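Local coordinates for putative permease protein, ABC transporter (Porphyromonas gingivalis, PDB 3IS6) that probably takes part in transport across the cell membrane as an ABC-type permease, here represented by its MacB-like periplasmic core domain, at residues R6-H11 with S153-D158; P85-L88 with G92-L95. All coordinates share one frame; numbering follows the deposited sequence.

From the N terminus, residues 6-11 lead toward strand 14-23, and they are met only much later by 153-158, the approach to strand 159-162. Interaction 1 thus closes a long loop of 141 intervening residues, rich in strands. Interaction 2 falls within that span and is local: 85-88, which runs into helix 86-90, meets 92-95 with just three residues between them, at the point where the helix stops and the chain sets off toward strand 109-113. Their centres lie about 10 Å apart and the contacts touch, with Ile155 CG2 4.0 Å from Phe87 CZ and Pro9 CD 3.5 Å from Gly92 N. Together they pack the N-terminal loop, the helix end and the approach to strand 159-162 against one another.

Interaction 1 of 2, residues R6-H11 with S153-D158; sequences RDFPHH and SSIQAD
Ser153, whose hydroxyl OG lies 4.4 Å from Phe8 CZ, offers its carbonyl O to the side chain of Gln156, and this NE2 to O bond of 3.0 Å is somewhat bent, with 154° at the hydrogen. The bond leaves close to the amide plane of Gln156 but reaches the acceptor tilted 24° from the carbonyl plane. Ser153 OG also receives the backbone N of Ile155, though weakly at 3.3 Å. These two bonds hold residues 153-156 together locally, leaving Phe8 to meet them through packing alone. On the other end of Gln156, OE1 is taken by Lys79 NZ.

Across the contact the touch is narrow and apolar. CE2 of Phe8 comes 4.1 Å from CD1 of Ile155, the end of the longer branch, and both this methyl and the Ser153 hydroxyl approach the ring obliquely. The ring reaches this position because CG lies anti to the carbonyl carbon of Phe8 (chi1 -68°), and its length and flatness let it extend from the loop backbone to Ile155. Phe91 meets the Phe8 ring edge-to-face and Arg228 contributes a cation-pi contact, so a buried aromatic suits the place. Ile155 also rests on Phe91 and on Tyr183 of strand 181-186.

Phe8 opens a type II beta turn ending at His11; Pro9 provides the fixed negative phi of its second position, and His10 takes the positive phi of the third. This is loop-to-loop packing in a MacB-like periplasmic core domain, with an aromatic residue of the N-terminal loop inserted beside the chain that leads into strand 159-162.

Interaction 2 of 2, residues P85-L88 with G92-L95; sequences PAFL and GVEL
Two successive amides crowd the carbonyl O of Leu88, yet just one of them bonds to it. Gly92 N stands 3.1 Å from Leu88 O at a poor angle, whereas Val93 N, at 3.0 Å from the same oxygen, makes a true hydrogen bond of 155° at the hydrogen. That donor lies in the carbonyl plane, on a lone pair. Arg100 NH2 adds a weak bond to the oxygen, and Arg100 NH1 bonds to Val93 O, so one guanidinium reaches carbonyls of both segments.

The chain can turn this way because Gly92 has a positive phi (54°), a conformation that glycine accepts readily since it has no CB to collide with the backbone. It is the C-prime residue of a Schellman motif ending helix 86-90: the Val93 N to Leu88 O bond is the long one, and Gly92 N to Asp89 O is the short one inside it.

The two residues joined by the long bond also pack as side chains, the hydrophobic pairing found in many Schellman motifs. Leu88 CG lies 4.3 Å from Val93 CB, and the beta-branched valine puts that CB directly against the leucine, 4.1 Å from Leu88 CA as well. On Val93, the CG2 methyl, beside the backbone N and anti to the carbonyl carbon, reaches 4.1 Å from Phe87 CE2, meeting the ring obliquely. Phe87 brings its ring there with CG anti to the backbone N (chi1 177°), and Phe91 stacks on that ring edge-to-face. Beyond the helix, Leu88 packs on Ala103 and Leu104, while Val93 rests on Phe146 of strand 140-146.

Interaction 1 of 2, residues R6-H11 with S153-D158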
loop_
_atom_site.group_PDB
_atom_site.type_symbol
_atom_site.label_atom_id
_atom_site.label_comp_id
_atom_site.label_asym_id
_atom_site.label_seq_id
_atom_site.Cartn_x
_atom_site.Cartn_y
_atom_site.Cartn_z
ATOM N N ARG A 6 12.816 14.572 -26.986
ATOM C CA ARG A 6 11.632 14.177 -27.659
ATOM C C ARG A 6 10.369 14.726 -27.062
ATOM O O ARG A 6 10.252 14.876 -25.884
ATOM C CB ARG A 6 11.570 12.647 -27.708
ATOM C CG ARG A 6 11.980 11.902 -26.471
ATOM C CD ARG A 6 11.727 10.386 -26.618
ATOM N NE ARG A 6 10.751 9.866 -25.666
ATOM C CZ ARG A 6 11.053 9.536 -24.424
ATOM N NH1 ARG A 6 12.312 9.681 -24.006
ATOM N NH2 ARG A 6 10.108 9.077 -23.610
ATOM N N ASP A 7 9.422 15.013 -27.923
ATOM C CA ASP A 7 8.055 15.153 -27.550
ATOM C C ASP A 7 7.474 13.773 -27.308
ATOM O O ASP A 7 7.840 12.845 -27.951
ATOM C CB ASP A 7 7.263 15.779 -28.654
ATOM C CG ASP A 7 7.757 17.129 -29.034
ATOM O OD1 ASP A 7 8.116 17.922 -28.179
ATOM O OD2 ASP A 7 7.750 17.386 -30.229
ATOM N N PHE A 8 6.526 13.694 -26.401
ATOM C CA PHE A 8 5.765 12.500 -26.187
ATOM C C PHE A 8 4.864 12.268 -27.413
ATOM O O PHE A 8 4.582 13.179 -28.135
ATOM C CB PHE A 8 4.922 12.659 -24.950
ATOM C CG PHE A 8 5.700 12.715 -23.674
ATOM C CD1 PHE A 8 6.741 11.857 -23.433
ATOM C CD2 PHE A 8 5.368 13.611 -22.700
ATOM C CE1 PHE A 8 7.427 11.902 -22.265
ATOM C CE2 PHE A 8 6.051 13.659 -21.544
ATOM C CZ PHE A 8 7.083 12.810 -21.325
ATOM N N PRO A 9 4.411 11.049 -27.632
ATOM C CA PRO A 9 3.533 10.783 -28.764
ATOM C C PRO A 9 2.218 11.536 -28.651
ATOM O O PRO A 9 1.647 11.576 -27.617
ATOM C CB PRO A 9 3.285 9.293 -28.632
ATOM C CG PRO A 9 4.412 8.801 -27.949
ATOM C CD PRO A 9 4.841 9.806 -27.005
ATOM N N HIS A 10 1.769 12.157 -29.723
ATOM C CA HIS A 10 0.489 12.797 -29.733
ATOM C C HIS A 10 0.314 13.792 -28.605
ATOM O O HIS A 10 -0.736 13.901 -28.048
ATOM C CB HIS A 10 -0.582 11.756 -29.695
ATOM C CG HIS A 10 -0.315 10.615 -30.607
ATOM N ND1 HIS A 10 -0.322 10.742 -31.971
ATOM C CD2 HIS A 10 -0.012 9.329 -30.353
ATOM C CE1 HIS A 10 -0.035 9.587 -32.519
ATOM N NE2 HIS A 10 0.161 8.712 -31.558
ATOM N N HIS A 11 1.364 14.531 -28.301
ATOM C CA HIS A 11 1.419 15.349 -27.104
ATOM C C HIS A 11 0.416 16.453 -27.078
ATOM O O HIS A 11 -0.003 16.899 -26.056
ATOM C CB HIS A 11 2.807 15.860 -26.845
ATOM C CG HIS A 11 3.206 16.963 -27.740
ATOM N ND1 HIS A 11 3.672 16.750 -29.009
ATOM C CD2 HIS A 11 3.208 18.296 -27.555
ATOM C CE1 HIS A 11 3.944 17.908 -29.569
ATOM N NE2 HIS A 11 3.665 18.860 -28.710
ATOM N N SER A 153 11.131 17.934 -17.276
ATOM C CA SER A 153 9.779 17.472 -17.389
ATOM C C SER A 153 9.220 17.034 -16.044
ATOM O O SER A 153 9.929 16.561 -15.223
ATOM C CB SER A 153 9.729 16.349 -18.416
ATOM O OG SER A 153 8.560 15.628 -18.342
ATOM N N SER A 154 7.931 17.204 -15.855
ATOM C CA SER A 154 7.249 16.809 -14.638
ATOM C C SER A 154 7.263 15.292 -14.393
ATOM O O SER A 154 7.094 14.860 -13.309
ATOM C CB SER A 154 5.820 17.333 -14.597
ATOM O OG SER A 154 5.106 16.941 -15.705
ATOM N N ILE A 155 7.454 14.517 -15.433
ATOM C CA ILE A 155 7.436 13.091 -15.297
ATOM C C ILE A 155 8.855 12.623 -15.088
ATOM O O ILE A 155 9.634 12.657 -15.973
ATOM C CB ILE A 155 6.811 12.448 -16.517
ATOM C CG1 ILE A 155 5.421 13.027 -16.744
ATOM C CG2 ILE A 155 6.703 10.971 -16.339
ATOM C CD1 ILE A 155 4.722 12.508 -17.859
ATOM N N GLN A 156 9.161 12.245 -13.865
ATOM C CA GLN A 156 10.484 11.845 -13.457
ATOM C C GLN A 156 10.509 10.511 -12.719
ATOM O O GLN A 156 9.790 10.324 -11.793
ATOM C CB GLN A 156 11.078 12.909 -12.572
ATOM C CG GLN A 156 10.893 14.278 -13.102
ATOM C CD GLN A 156 11.338 15.342 -12.141
ATOM O OE1 GLN A 156 12.004 15.072 -11.176
ATOM N NE2 GLN A 156 10.956 16.565 -12.412
ATOM N N ALA A 157 11.331 9.584 -13.179
ATOM C CA ALA A 157 11.522 8.299 -12.536
ATOM C C ALA A 157 12.865 7.660 -12.892
ATOM O O ALA A 157 13.198 7.576 -14.025
ATOM C CB ALA A 157 10.426 7.401 -12.906
ATOM N N ASP A 158 13.638 7.274 -11.906
ATOM C CA ASP A 158 14.696 6.293 -12.005
ATOM C C ASP A 158 14.250 4.833 -12.126
ATOM O O ASP A 158 14.871 4.060 -12.773
ATOM C CB ASP A 158 15.695 6.461 -10.875
ATOM C CG ASP A 158 16.160 7.895 -10.719
ATOM O OD1 ASP A 158 16.303 8.580 -11.729
ATOM O OD2 ASP A 158 16.344 8.353 -9.582
#

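Interaction 2 of 2, residues P85-L88 with G92-L95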
loop_
_atom_site.group_PDB
_atom_site.type_symbol
_atom_site.label_atom_id
_atom_site.label_comp_id
_atom_site.label_asym_id
_atom_site.label_seq_id
_atom_site.Cartn_x
_atom_site.Cartn_y
_atom_site.Cartn_z
ATOM N N PRO A 85 1.308 -0.618 -17.613
ATOM C CA PRO A 85 1.993 -0.929 -18.848
ATOM C C PRO A 85 1.696 0.126 -19.901
ATOM O O PRO A 85 2.515 0.408 -20.694
ATOM C CB PRO A 85 1.417 -2.274 -19.200
ATOM C CG PRO A 85 1.269 -2.900 -17.908
ATOM C CD PRO A 85 0.817 -1.844 -16.987
ATOM N N ALA A 86 0.549 0.756 -19.820
ATOM C CA ALA A 86 0.173 1.771 -20.768
ATOM C C ALA A 86 1.038 3.021 -20.683
ATOM O O ALA A 86 1.074 3.788 -21.588
ATOM C CB ALA A 86 -1.228 2.095 -20.623
ATOM N N PHE A 87 1.759 3.186 -19.604
ATOM C CA PHE A 87 2.633 4.319 -19.434
ATOM C C PHE A 87 3.631 4.304 -20.560
ATOM O O PHE A 87 3.982 5.290 -21.084
ATOM C CB PHE A 87 3.356 4.164 -18.111
ATOM C CG PHE A 87 4.361 5.232 -17.800
ATOM C CD1 PHE A 87 4.002 6.357 -17.123
ATOM C CD2 PHE A 87 5.661 5.080 -18.107
ATOM C CE1 PHE A 87 4.914 7.295 -16.810
ATOM C CE2 PHE A 87 6.558 6.021 -17.780
ATOM C CZ PHE A 87 6.180 7.121 -17.140
ATOM N N LEU A 88 4.083 3.135 -20.918
ATOM C CA LEU A 88 5.044 3.006 -21.966
ATOM C C LEU A 88 4.498 3.479 -23.297
ATOM O O LEU A 88 5.199 4.056 -24.047
ATOM C CB LEU A 88 5.497 1.557 -22.076
ATOM C CG LEU A 88 6.597 0.985 -21.198
ATOM C CD1 LEU A 88 6.673 1.508 -19.880
ATOM C CD2 LEU A 88 6.570 -0.498 -21.166
ATOM N N GLY A 92 5.674 6.986 -25.040
ATOM C CA GLY A 92 6.636 6.531 -25.999
ATOM C C GLY A 92 7.948 6.094 -25.393
ATOM O O GLY A 92 8.975 6.479 -25.850
ATOM N N VAL A 93 7.891 5.303 -24.345
ATOM C CA VAL A 93 9.074 4.810 -23.681
ATOM C C VAL A 93 9.532 3.524 -24.344
ATOM O O VAL A 93 8.784 2.609 -24.466
ATOM C CB VAL A 93 8.804 4.527 -22.185
ATOM C CG1 VAL A 93 10.011 4.033 -21.500
ATOM C CG2 VAL A 93 8.246 5.709 -21.492
ATOM N N GLU A 94 10.785 3.476 -24.743
ATOM C CA GLU A 94 11.367 2.330 -25.392
ATOM C C GLU A 94 12.320 1.645 -24.441
ATOM O O GLU A 94 13.026 2.286 -23.726
ATOM C CB GLU A 94 12.155 2.746 -26.619
ATOM C CG GLU A 94 11.388 3.468 -27.662
ATOM C CD GLU A 94 10.445 2.576 -28.444
ATOM O OE1 GLU A 94 10.682 1.371 -28.542
ATOM O OE2 GLU A 94 9.444 3.086 -28.976
ATOM N N LEU A 95 12.350 0.333 -24.466
ATOM C CA LEU A 95 13.308 -0.391 -23.677
ATOM C C LEU A 95 14.613 -0.602 -24.399
ATOM O O LEU A 95 14.643 -0.988 -25.528
ATOM C CB LEU A 95 12.741 -1.728 -23.242
ATOM C CG LEU A 95 11.481 -1.718 -22.408
ATOM C CD1 LEU A 95 11.207 -3.071 -21.975
ATOM C CD2 LEU A 95 11.586 -0.819 -21.221
#